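PDB 4QR2: CRISPR-associated endoribonuclease Cas2 from Streptococcus pyogenes serotype M1, which probably acts as a magnesium-dependent nuclease and, as a homodimer joined to Cas1, serves in CRISPR adaptive immunity against viruses and plasmids. Local coordinates for residues Arg21-Leu26 / Ser37-Ser42. Sequence-based numbering, arbitrary orientation.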
ATOM      1  N   ARG A  21     -14.013   6.179  -0.492  1.00 24.70           N
ATOM      2  CA  ARG A  21     -14.926   5.796  -1.601  1.00 25.43           C
ATOM      3  C   ARG A  21     -14.659   6.640  -2.833  1.00 26.39           C
ATOM      4  O   ARG A  21     -14.670   6.147  -3.954  1.00 25.92           O
ATOM      5  CB  ARG A  21     -16.383   6.005  -1.183  1.00 28.57           C
ATOM      6  CG  ARG A  21     -16.930   4.981  -0.163  1.00 31.91           C
ATOM      7  CD  ARG A  21     -18.507   4.975  -0.122  1.00 35.42           C
ATOM      8  NE  ARG A  21     -19.049   6.228   0.400  1.00 42.53           N
ATOM      9  CZ  ARG A  21     -19.119   6.607   1.697  1.00 35.38           C
ATOM     10  NH1 ARG A  21     -19.604   7.786   1.970  1.00 44.45           N
ATOM     11  NH2 ARG A  21     -18.705   5.877   2.672  1.00 36.46           N
ATOM     12  N   HIS A  22     -14.376   7.935  -2.632  1.00 26.00           N
ATOM     13  CA  HIS A  22     -14.138   8.829  -3.777  1.00 25.36           C
ATOM     14  C   HIS A  22     -12.790   8.583  -4.410  1.00 23.36           C
ATOM     15  O   HIS A  22     -12.697   8.642  -5.674  1.00 24.22           O
ATOM     16  CB  HIS A  22     -14.197  10.279  -3.310  1.00 25.88           C
ATOM     17  CG  HIS A  22     -15.560  10.748  -2.922  1.00 34.63           C
ATOM     18  ND1 HIS A  22     -15.759  11.924  -2.231  1.00 42.23           N
ATOM     19  CD2 HIS A  22     -16.770  10.143  -2.987  1.00 41.24           C
ATOM     20  CE1 HIS A  22     -17.047  12.065  -1.969  1.00 45.54           C
ATOM     21  NE2 HIS A  22     -17.691  11.004  -2.431  1.00 43.79           N
ATOM     22  N   VAL A  23     -11.755   8.352  -3.570  1.00 20.37           N
ATOM     23  CA  VAL A  23     -10.434   7.878  -4.073  1.00 21.64           C
ATOM     24  C   VAL A  23     -10.555   6.628  -4.925  1.00 23.19           C
ATOM     25  O   VAL A  23     -10.059   6.540  -6.075  1.00 22.28           O
ATOM     26  CB  VAL A  23      -9.400   7.745  -2.951  1.00 20.53           C
ATOM     27  CG1 VAL A  23      -8.147   7.059  -3.437  1.00 23.04           C
ATOM     28  CG2 VAL A  23      -9.026   9.165  -2.447  1.00 21.68           C
ATOM     29  N   ALA A  24     -11.294   5.667  -4.418  1.00 22.80           N
ATOM     30  CA  ALA A  24     -11.422   4.379  -5.139  1.00 26.11           C
ATOM     31  C   ALA A  24     -12.150   4.575  -6.420  1.00 28.39           C
ATOM     32  O   ALA A  24     -11.747   3.978  -7.412  1.00 27.17           O
ATOM     33  CB  ALA A  24     -12.188   3.349  -4.269  1.00 25.01           C
ATOM     34  N   LYS A  25     -13.230   5.377  -6.408  1.00 24.74           N
ATOM     35  CA  LYS A  25     -14.019   5.597  -7.597  1.00 28.36           C
ATOM     36  C   LYS A  25     -13.157   6.179  -8.724  1.00 25.32           C
ATOM     37  O   LYS A  25     -13.254   5.786  -9.937  1.00 26.86           O
ATOM     38  CB  LYS A  25     -15.199   6.499  -7.296  1.00 31.77           C
ATOM     39  CG  LYS A  25     -16.197   6.610  -8.415  1.00 37.68           C
ATOM     40  CD  LYS A  25     -17.336   7.508  -7.983  1.00 43.12           C
ATOM     41  CE  LYS A  25     -18.427   7.594  -9.051  1.00 51.78           C
ATOM     42  NZ  LYS A  25     -18.063   8.280 -10.314  1.00 53.95           N
ATOM     43  N   LEU A  26     -12.271   7.067  -8.344  1.00 25.85           N
ATOM     44  CA  LEU A  26     -11.348   7.665  -9.296  1.00 25.75           C
ATOM     45  C   LEU A  26     -10.330   6.671  -9.804  1.00 25.54           C
ATOM     46  O   LEU A  26     -10.155   6.588 -11.036  1.00 27.15           O
ATOM     47  CB  LEU A  26     -10.667   8.887  -8.673  1.00 26.39           C
ATOM     48  CG  LEU A  26      -9.474   9.503  -9.431  1.00 28.55           C
ATOM     49  CD1 LEU A  26      -9.910   9.959 -10.742  1.00 33.76           C
ATOM     50  CD2 LEU A  26      -8.975  10.738  -8.698  1.00 30.94           C
ATOM     51  N   SER A  37      -7.294  -0.024   0.144  1.00 21.04           N
ATOM     52  CA  SER A  37      -6.746   1.314  -0.156  1.00 21.81           C
ATOM     53  C   SER A  37      -5.490   1.230  -0.972  1.00 22.18           C
ATOM     54  O   SER A  37      -4.618   2.111  -0.868  1.00 22.90           O
ATOM     55  CB  SER A  37      -6.521   2.077   1.161  1.00 25.61           C
ATOM     56  OG  SER A  37      -5.572   1.405   2.038  1.00 27.42           O
ATOM     57  N   VAL A  38      -5.372   0.187  -1.789  1.00 21.46           N
ATOM     58  CA  VAL A  38      -4.254   0.079  -2.703  1.00 18.83           C
ATOM     59  C   VAL A  38      -4.770  -0.219  -4.134  1.00 20.98           C
ATOM     60  O   VAL A  38      -5.638  -1.107  -4.378  1.00 22.52           O
ATOM     61  CB  VAL A  38      -3.237  -1.043  -2.220  1.00 21.31           C
ATOM     62  CG1 VAL A  38      -2.067  -1.208  -3.186  1.00 22.75           C
ATOM     63  CG2 VAL A  38      -2.691  -0.762  -0.839  1.00 23.16           C
ATOM     64  N   PHE A  39      -4.206   0.533  -5.085  1.00 20.75           N
ATOM     65  CA  PHE A  39      -4.655   0.496  -6.473  1.00 20.71           C
ATOM     66  C   PHE A  39      -3.482   0.303  -7.421  1.00 22.23           C
ATOM     67  O   PHE A  39      -2.477   0.967  -7.331  1.00 23.02           O
ATOM     68  CB  PHE A  39      -5.483   1.734  -6.860  1.00 21.38           C
ATOM     69  CG  PHE A  39      -6.488   2.119  -5.842  1.00 19.66           C
ATOM     70  CD1 PHE A  39      -6.136   2.849  -4.704  1.00 20.54           C
ATOM     71  CD2 PHE A  39      -7.784   1.681  -5.962  1.00 21.60           C
ATOM     72  CE1 PHE A  39      -7.095   3.135  -3.720  1.00 22.50           C
ATOM     73  CE2 PHE A  39      -8.726   1.965  -5.008  1.00 22.97           C
ATOM     74  CZ  PHE A  39      -8.386   2.677  -3.860  1.00 21.08           C
ATOM     75  N   GLU A  40      -3.648  -0.626  -8.362  1.00 23.37           N
ATOM     76  CA  GLU A  40      -2.672  -0.827  -9.393  1.00 22.98           C
ATOM     77  C   GLU A  40      -3.157  -0.178 -10.664  1.00 23.58           C
ATOM     78  O   GLU A  40      -4.123  -0.654 -11.280  1.00 22.43           O
ATOM     79  CB  GLU A  40      -2.431  -2.324  -9.561  1.00 25.12           C
ATOM     80  CG  GLU A  40      -1.621  -2.968  -8.453  1.00 23.85           C
ATOM     81  CD  GLU A  40      -1.503  -4.486  -8.525  1.00 26.66           C
ATOM     82  OE1 GLU A  40      -2.070  -5.175  -9.498  1.00 25.54           O
ATOM     83  OE2 GLU A  40      -0.864  -5.020  -7.579  1.00 27.09           O
ATOM     84  N   CYS A  41      -2.536   0.925 -11.068  1.00 24.40           N
ATOM     85  CA  CYS A  41      -3.117   1.783 -12.112  1.00 23.99           C
ATOM     86  C   CYS A  41      -2.206   1.791 -13.325  1.00 27.16           C
ATOM     87  O   CYS A  41      -1.007   1.683 -13.220  1.00 29.59           O
ATOM     88  CB  CYS A  41      -3.359   3.234 -11.642  1.00 23.36           C
ATOM     89  SG  CYS A  41      -4.567   3.359 -10.349  1.00 25.16           S
ATOM     90  N   SER A  42      -2.761   1.793 -14.501  1.00 24.68           N
ATOM     91  CA  SER A  42      -1.934   1.864 -15.675  1.00 26.74           C
ATOM     92  C   SER A  42      -2.351   3.172 -16.352  1.00 26.36           C
ATOM     93  O   SER A  42      -3.552   3.375 -16.721  1.00 28.82           O
ATOM     94  CB  SER A  42      -2.202   0.673 -16.593  1.00 30.40           C
ATOM     95  OG  SER A  42      -1.561   0.853 -17.829  1.00 34.54           O
TER
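With CG turned opposite its own carbonyl carbon and beside the backbone N (chi1 -44°), F39 sends its ring from strand 38-42 out to helix 14-27, where A24 and V23 receive its far end. V23 holds CG1 anti to the backbone N (chi1 171°), and this is the branch that meets the ring. The main touch is on A24: F39 CE2 lies 3.6 Å from A24 CA and 3.8 Å from A24 CB, and F39 CZ comes within 3.7 Å of the same A24 CA. At a residue whose side chain is a single methyl, the ring can thus come right up to the helix backbone. At the other meta carbon, across CZ from CE2, V23 CG1 stands 4.1 Å from F39 CE1, a looser touch. Both helix residues approach the ring obliquely. With only aliphatic partners, the contact is van der Waals packing of apolar groups. All three residues are buried, and the ring bridges a gap in which the nearest pair of CA atoms, A24 CA and S37 CA, is 7.5 Å apart. This is the helix-on-sheet packing of the ferredoxin-like fold of Cas2, in which helix 14-27 packs on one face of the antiparallel sheet. Strand 38-42 lies between strands 31-35 and 2-8, with F39 joined by backbone hydrogen bonds to V5; E40, next along the strand, forms a salt bridge with R67 of the second subunit. R33 of strand 31-35 touches both A24 and F39, while V23 also packs on Y7 of strand 2-8, the strand that carries D8, a predicted magnesium ligand about 10 Å from the V23 side chain. V23 also touches I58 of helix 45-58, which joins the second helix to this core.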